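Local coordinates for sensor protein (PDB 2X7X) that binds fructose through its periplasmic domain, the sensor part of a hybrid two-component system that probably signals by histidine phosphorylation, at residues V93-L98 / S140-E145; G136-T141 / K165-W170. All coordinates share one frame; numbering follows the deposited sequence.

Interaction 1. Residues V93-L98 / S140-E145. With FRU (beta-D-fructofuranose), chain E.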
loop_
_atom_site.group_PDB
_atom_site.type_symbol
_atom_site.label_atom_id
_atom_site.label_comp_id
_atom_site.label_asym_id
_atom_site.label_seq_id
_atom_site.Cartn_x
_atom_site.Cartn_y
_atom_site.Cartn_z
ATOM N N VAL A 93 -13.745 18.733 10.080
ATOM C CA VAL A 93 -12.939 17.550 9.803
ATOM C C VAL A 93 -12.623 16.779 11.081
ATOM O O VAL A 93 -12.261 17.387 12.104
ATOM C CB VAL A 93 -11.596 17.898 9.106
ATOM C CG1 VAL A 93 -10.892 16.624 8.695
ATOM C CG2 VAL A 93 -11.841 18.717 7.879
ATOM N N ASP A 94 -12.747 15.450 11.007
ATOM C CA ASP A 94 -12.197 14.543 12.031
ATOM C C ASP A 94 -12.893 14.684 13.399
ATOM O O ASP A 94 -13.588 13.768 13.827
ATOM C CB ASP A 94 -10.646 14.662 12.078
ATOM C CG ASP A 94 -10.060 14.468 13.462
ATOM O OD1 ASP A 94 -10.306 13.422 14.097
ATOM O OD2 ASP A 94 -9.316 15.357 13.923
ATOM N N ARG A 95 -12.725 15.812 14.077
ATOM C CA ARG A 95 -13.449 16.052 15.319
ATOM C C ARG A 95 -14.723 16.835 15.049
ATOM O O ARG A 95 -14.804 17.555 14.060
ATOM C CB ARG A 95 -12.575 16.786 16.311
ATOM C CG ARG A 95 -11.263 16.115 16.488
ATOM C CD ARG A 95 -10.581 16.517 17.762
ATOM N NE ARG A 95 -9.273 15.874 17.819
ATOM C CZ ARG A 95 -8.328 16.162 18.701
ATOM N NH1 ARG A 95 -8.511 17.096 19.635
ATOM N NH2 ARG A 95 -7.188 15.513 18.631
ATOM N N LYS A 96 -15.719 16.668 15.917
ATOM C CA LYS A 96 -17.053 17.254 15.721
ATOM C C LYS A 96 -17.380 18.301 16.798
ATOM O O LYS A 96 -16.661 18.443 17.792
ATOM C CB LYS A 96 -18.143 16.172 15.815
ATOM C CG LYS A 96 -18.201 15.095 14.743
ATOM C CD LYS A 96 -19.034 13.947 15.319
ATOM C CE LYS A 96 -19.231 12.795 14.371
ATOM N NZ LYS A 96 -19.787 11.598 15.090
ATOM N N ILE A 97 -18.494 19.004 16.596
ATOM C CA ILE A 97 -19.080 19.870 17.618
ATOM C C ILE A 97 -20.428 19.294 18.041
ATOM O O ILE A 97 -20.778 18.172 17.653
ATOM C CB ILE A 97 -19.220 21.336 17.144
ATOM C CG1 ILE A 97 -20.055 21.428 15.867
ATOM C CG2 ILE A 97 -17.848 21.970 16.951
ATOM C CD1 ILE A 97 -20.480 22.835 15.501
ATOM N N LEU A 98 -21.186 20.054 18.826
ATOM C CA LEU A 98 -22.420 19.543 19.412
ATOM C C LEU A 98 -23.702 20.140 18.833
ATOM O O LEU A 98 -24.754 20.088 19.462
ATOM C CB LEU A 98 -22.380 19.695 20.938
ATOM C CG LEU A 98 -21.220 18.968 21.627
ATOM C CD1 LEU A 98 -21.275 19.169 23.125
ATOM C CD2 LEU A 98 -21.182 17.468 21.257
ATOM N N SER A 140 -12.933 15.539 23.525
ATOM C CA SER A 140 -12.879 15.490 22.058
ATOM C C SER A 140 -13.776 14.358 21.566
ATOM O O SER A 140 -13.895 13.336 22.239
ATOM C CB SER A 140 -11.440 15.311 21.550
ATOM O OG SER A 140 -10.869 14.092 22.003
ATOM N N THR A 141 -14.405 14.522 20.405
ATOM C CA THR A 141 -15.357 13.497 19.959
ATOM C C THR A 141 -14.705 12.164 19.551
ATOM O O THR A 141 -15.338 11.111 19.712
ATOM C CB THR A 141 -16.398 13.990 18.888
ATOM O OG1 THR A 141 -15.750 14.317 17.650
ATOM C CG2 THR A 141 -17.187 15.193 19.402
ATOM N N PRO A 142 -13.445 12.191 19.047
ATOM C CA PRO A 142 -12.888 10.868 18.790
ATOM C C PRO A 142 -12.621 10.081 20.077
ATOM O O PRO A 142 -12.954 8.909 20.126
ATOM C CB PRO A 142 -11.616 11.164 17.996
ATOM C CG PRO A 142 -11.885 12.480 17.362
ATOM C CD PRO A 142 -12.649 13.245 18.391
ATOM N N ALA A 143 -12.088 10.707 21.125
ATOM C CA ALA A 143 -11.885 9.974 22.396
ATOM C C ALA A 143 -13.196 9.388 22.952
ATOM O O ALA A 143 -13.223 8.242 23.404
ATOM C CB ALA A 143 -11.214 10.845 23.444
ATOM N N MET A 144 -14.263 10.182 22.920
ATOM C CA MET A 144 -15.577 9.750 23.368
ATOM C C MET A 144 -16.014 8.490 22.625
ATOM O O MET A 144 -16.321 7.463 23.245
ATOM C CB MET A 144 -16.619 10.850 23.123
ATOM C CG MET A 144 -16.612 12.001 24.119
ATOM S SD MET A 144 -17.613 13.422 23.556
ATOM C CE MET A 144 -17.083 14.598 24.802
ATOM N N GLU A 145 -16.046 8.589 21.291
ATOM C CA GLU A 145 -16.522 7.512 20.440
ATOM C C GLU A 145 -15.580 6.309 20.472
ATOM O O GLU A 145 -16.042 5.174 20.642
ATOM C CB GLU A 145 -16.780 8.011 19.023
ATOM C CG GLU A 145 -18.016 8.867 18.927
ATOM C CD GLU A 145 -18.080 9.729 17.674
ATOM O OE1 GLU A 145 -17.567 9.311 16.601
ATOM O OE2 GLU A 145 -18.660 10.842 17.771
HETATM C C1 FRU E . -3.821 13.906 15.482
HETATM C C2 FRU E . -4.550 13.009 16.467
HETATM C C3 FRU E . -4.513 11.543 16.046
HETATM C C4 FRU E . -5.900 11.065 16.431
HETATM C C5 FRU E . -6.740 12.279 16.056
HETATM C C6 FRU E . -8.085 12.386 16.770
HETATM O O1 FRU E . -3.575 15.175 16.081
HETATM O O2 FRU E . -3.990 13.217 17.769
HETATM O O3 FRU E . -3.448 10.808 16.668
HETATM O O4 FRU E . -6.288 9.871 15.744
HETATM O O5 FRU E . -5.924 13.376 16.476
HETATM O O6 FRU E . -8.826 13.501 16.234
HETATM O O HOH W 1 -15.483 12.593 15.723
HETATM O O HOH W 2 -14.336 17.381 19.311
HETATM O O HOH W 3 -16.572 10.376 14.566
#
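The backbone N of K96 donates to OG1 of T141 at 2.9 Å. A chi1 of 66°, between the backbone N and the carbonyl carbon, points OG1 of T141 at the 93-98 loop. CG2 of T141 packs on CB of K96. The K96 chain runs on, extended, and crosses E145 at about a right angle. There NZ forms a salt bridge with OE2 of E145 at 3.0 Å. NZ comes from the syn side, 26° out of the carboxylate plane. The P142 ring packs against R95 and D94: its CD sits 3.7 Å from CG of R95, and its CG lies near OD1 of D94.

Waters also bridge the segments. One links O of D94 to OG1 of T141, and another links O of K96 to N of T141. The fold is that of a two-lobed periplasmic binding protein, with the sugar in the cleft. The loop after strand 90-93 of one lobe meets the start of helix 141-155 of the other. D94 and R95 both hold the C6 hydroxymethyl group of the fructose: O6 donates to OD1 of D94 at 2.6 Å, and NE of R95 donates to O6 at 2.9 Å. NH2 of R95 also reaches the ring oxygen O5, at the edge of the guanidinium. Y245 hydrogen-bonds OD1 of D94, R20 forms a salt bridge to OD2, and S69 hydrogen-bonds OD2. The carbonyl of N71 takes NH1 of R95.

Interaction 2. Residues G136-T141 / K165-W170. With FRU (beta-D-fructofuranose), chain E.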
loop_
_atom_site.group_PDB
_atom_site.type_symbol
_atom_site.label_atom_id
_atom_site.label_comp_id
_atom_site.label_asym_id
_atom_site.label_seq_id
_atom_site.Cartn_x
_atom_site.Cartn_y
_atom_site.Cartn_z
ATOM N N GLY A 136 -7.721 9.502 24.308
ATOM C CA GLY A 136 -7.434 10.890 23.918
ATOM C C GLY A 136 -8.134 11.845 24.864
ATOM O O GLY A 136 -8.857 11.421 25.769
ATOM N N LEU A 137 -7.909 13.135 24.654
ATOM C CA LEU A 137 -8.526 14.191 25.460
ATOM C C LEU A 137 -10.018 13.930 25.612
ATOM O O LEU A 137 -10.739 13.857 24.615
ATOM C CB LEU A 137 -8.284 15.546 24.787
ATOM C CG LEU A 137 -8.531 16.848 25.564
ATOM C CD1 LEU A 137 -7.762 16.921 26.873
ATOM C CD2 LEU A 137 -8.157 18.035 24.667
ATOM N N SER A 138 -10.472 13.776 26.851
ATOM C CA SER A 138 -11.863 13.345 27.142
ATOM C C SER A 138 -12.972 14.067 26.368
ATOM O O SER A 138 -13.865 13.419 25.813
ATOM C CB SER A 138 -12.156 13.401 28.645
ATOM O OG SER A 138 -11.528 12.286 29.271
ATOM N N GLY A 139 -12.888 15.394 26.309
ATOM C CA GLY A 139 -13.914 16.202 25.668
ATOM C C GLY A 139 -13.879 16.247 24.148
ATOM O O GLY A 139 -14.703 16.932 23.542
ATOM N N SER A 140 -12.933 15.539 23.525
ATOM C CA SER A 140 -12.879 15.490 22.058
ATOM C C SER A 140 -13.776 14.358 21.566
ATOM O O SER A 140 -13.895 13.336 22.239
ATOM C CB SER A 140 -11.440 15.311 21.550
ATOM O OG SER A 140 -10.869 14.092 22.003
ATOM N N THR A 141 -14.405 14.522 20.405
ATOM C CA THR A 141 -15.357 13.497 19.959
ATOM C C THR A 141 -14.705 12.164 19.551
ATOM O O THR A 141 -15.338 11.111 19.712
ATOM C CB THR A 141 -16.398 13.990 18.888
ATOM O OG1 THR A 141 -15.750 14.317 17.650
ATOM C CG2 THR A 141 -17.187 15.193 19.402
ATOM N N LYS A 165 -8.793 2.812 33.161
ATOM C CA LYS A 165 -8.920 3.804 32.094
ATOM C C LYS A 165 -8.335 5.147 32.539
ATOM O O LYS A 165 -8.506 5.566 33.681
ATOM C CB LYS A 165 -10.391 3.974 31.719
ATOM C CG LYS A 165 -10.672 4.979 30.615
ATOM C CD LYS A 165 -12.143 4.932 30.182
ATOM C CE LYS A 165 -13.093 5.388 31.280
ATOM N NZ LYS A 165 -13.159 6.860 31.331
ATOM N N ALA A 166 -7.639 5.822 31.639
ATOM C CA ALA A 166 -7.085 7.117 31.957
ATOM C C ALA A 166 -7.045 7.935 30.692
ATOM O O ALA A 166 -6.990 7.375 29.592
ATOM C CB ALA A 166 -5.695 6.971 32.549
ATOM N N ASP A 167 -7.101 9.253 30.867
ATOM C CA ASP A 167 -7.059 10.234 29.796
ATOM C C ASP A 167 -5.596 10.620 29.558
ATOM O O ASP A 167 -4.947 11.179 30.443
ATOM C CB ASP A 167 -7.878 11.460 30.231
ATOM C CG ASP A 167 -7.965 12.526 29.164
ATOM O OD1 ASP A 167 -7.088 12.586 28.270
ATOM O OD2 ASP A 167 -8.923 13.323 29.232
ATOM N N ALA A 168 -5.080 10.320 28.371
ATOM C CA ALA A 168 -3.665 10.543 28.055
ATOM C C ALA A 168 -3.473 11.707 27.085
ATOM O O ALA A 168 -2.368 11.940 26.562
ATOM C CB ALA A 168 -3.058 9.285 27.488
ATOM N N ALA A 169 -4.561 12.430 26.836
ATOM C CA ALA A 169 -4.525 13.656 26.032
ATOM C C ALA A 169 -3.812 13.475 24.679
ATOM O O ALA A 169 -3.119 14.370 24.215
ATOM C CB ALA A 169 -3.899 14.801 26.847
ATOM N N TRP A 170 -3.999 12.316 24.055
ATOM C CA TRP A 170 -3.444 12.024 22.724
ATOM C C TRP A 170 -1.926 11.868 22.684
ATOM O O TRP A 170 -1.351 11.721 21.617
ATOM C CB TRP A 170 -3.876 13.072 21.688
ATOM C CG TRP A 170 -5.363 13.157 21.510
ATOM C CD1 TRP A 170 -6.159 14.224 21.804
ATOM C CD2 TRP A 170 -6.236 12.135 20.990
ATOM N NE1 TRP A 170 -7.467 13.940 21.501
ATOM C CE2 TRP A 170 -7.548 12.662 21.007
ATOM C CE3 TRP A 170 -6.036 10.827 20.521
ATOM C CZ2 TRP A 170 -8.669 11.924 20.571
ATOM C CZ3 TRP A 170 -7.151 10.093 20.082
ATOM C CH2 TRP A 170 -8.451 10.652 20.110
HETATM C C1 FRU E . -3.821 13.906 15.482
HETATM C C2 FRU E . -4.550 13.009 16.467
HETATM C C3 FRU E . -4.513 11.543 16.046
HETATM C C4 FRU E . -5.900 11.065 16.431
HETATM C C5 FRU E . -6.740 12.279 16.056
HETATM C C6 FRU E . -8.085 12.386 16.770
HETATM O O1 FRU E . -3.575 15.175 16.081
HETATM O O2 FRU E . -3.990 13.217 17.769
HETATM O O3 FRU E . -3.448 10.808 16.668
HETATM O O4 FRU E . -6.288 9.871 15.744
HETATM O O5 FRU E . -5.924 13.376 16.476
HETATM O O6 FRU E . -8.826 13.501 16.234
#
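W170 lays its indole over G136, whose CA stands 3.4 Å from the centroid of the six-membered ring, 14° off its normal. This is a CH-pi contact, and the glycine leaves room for it. The backbone N of L137 lies over the same face, nearer the rim. On the opposite face is the fructose, with its C6 3.8 Å from CH2 of W170. The tryptophan is thus a sugar platform backed by the 136-141 loop. At the indole edge, NE1 of W170 makes a weak hydrogen bond to OG of S140. O of L137 accepts from this hydroxyl at 2.6 Å, in the carbonyl plane, and from N of S140, the bond that closes the type I turn 137-140.

A chi1 of -177° carries the D167 carboxylate across to the turn, where OD2 accepts from N and OG of S138, at 2.9 Å and 2.8 Å. Both come from one face of the carboxylate. OD1 takes N of A169 in an Asx turn.

The contact sits at the ends of the adjacent parallel strands 128-135 and 159-167. Helix 141-155 flanks the indole through P142, A143 and R146, and helix 172-185 packs on A166 and A168.

How the interactions relate
From the N terminus, the chain first reaches 93-98, just after strand 90-93. Interaction 1 closes a long loop from there to 140-145, taking in strand 104-108, helix 110-124 and strand 128-135. Interaction 2 closes a shorter one, from 136-141 through helix 141-155 to the end of strand 159-167. The two loops overlap rather than nest, since the second begins inside the first and ends beyond it. They share S140 and T141. Interaction 1 joins the two lobes, while interaction 2 joins neighbouring strand ends within one. They meet directly where NH2 of R95 packs near NE1 of W170, and both touch the fructose.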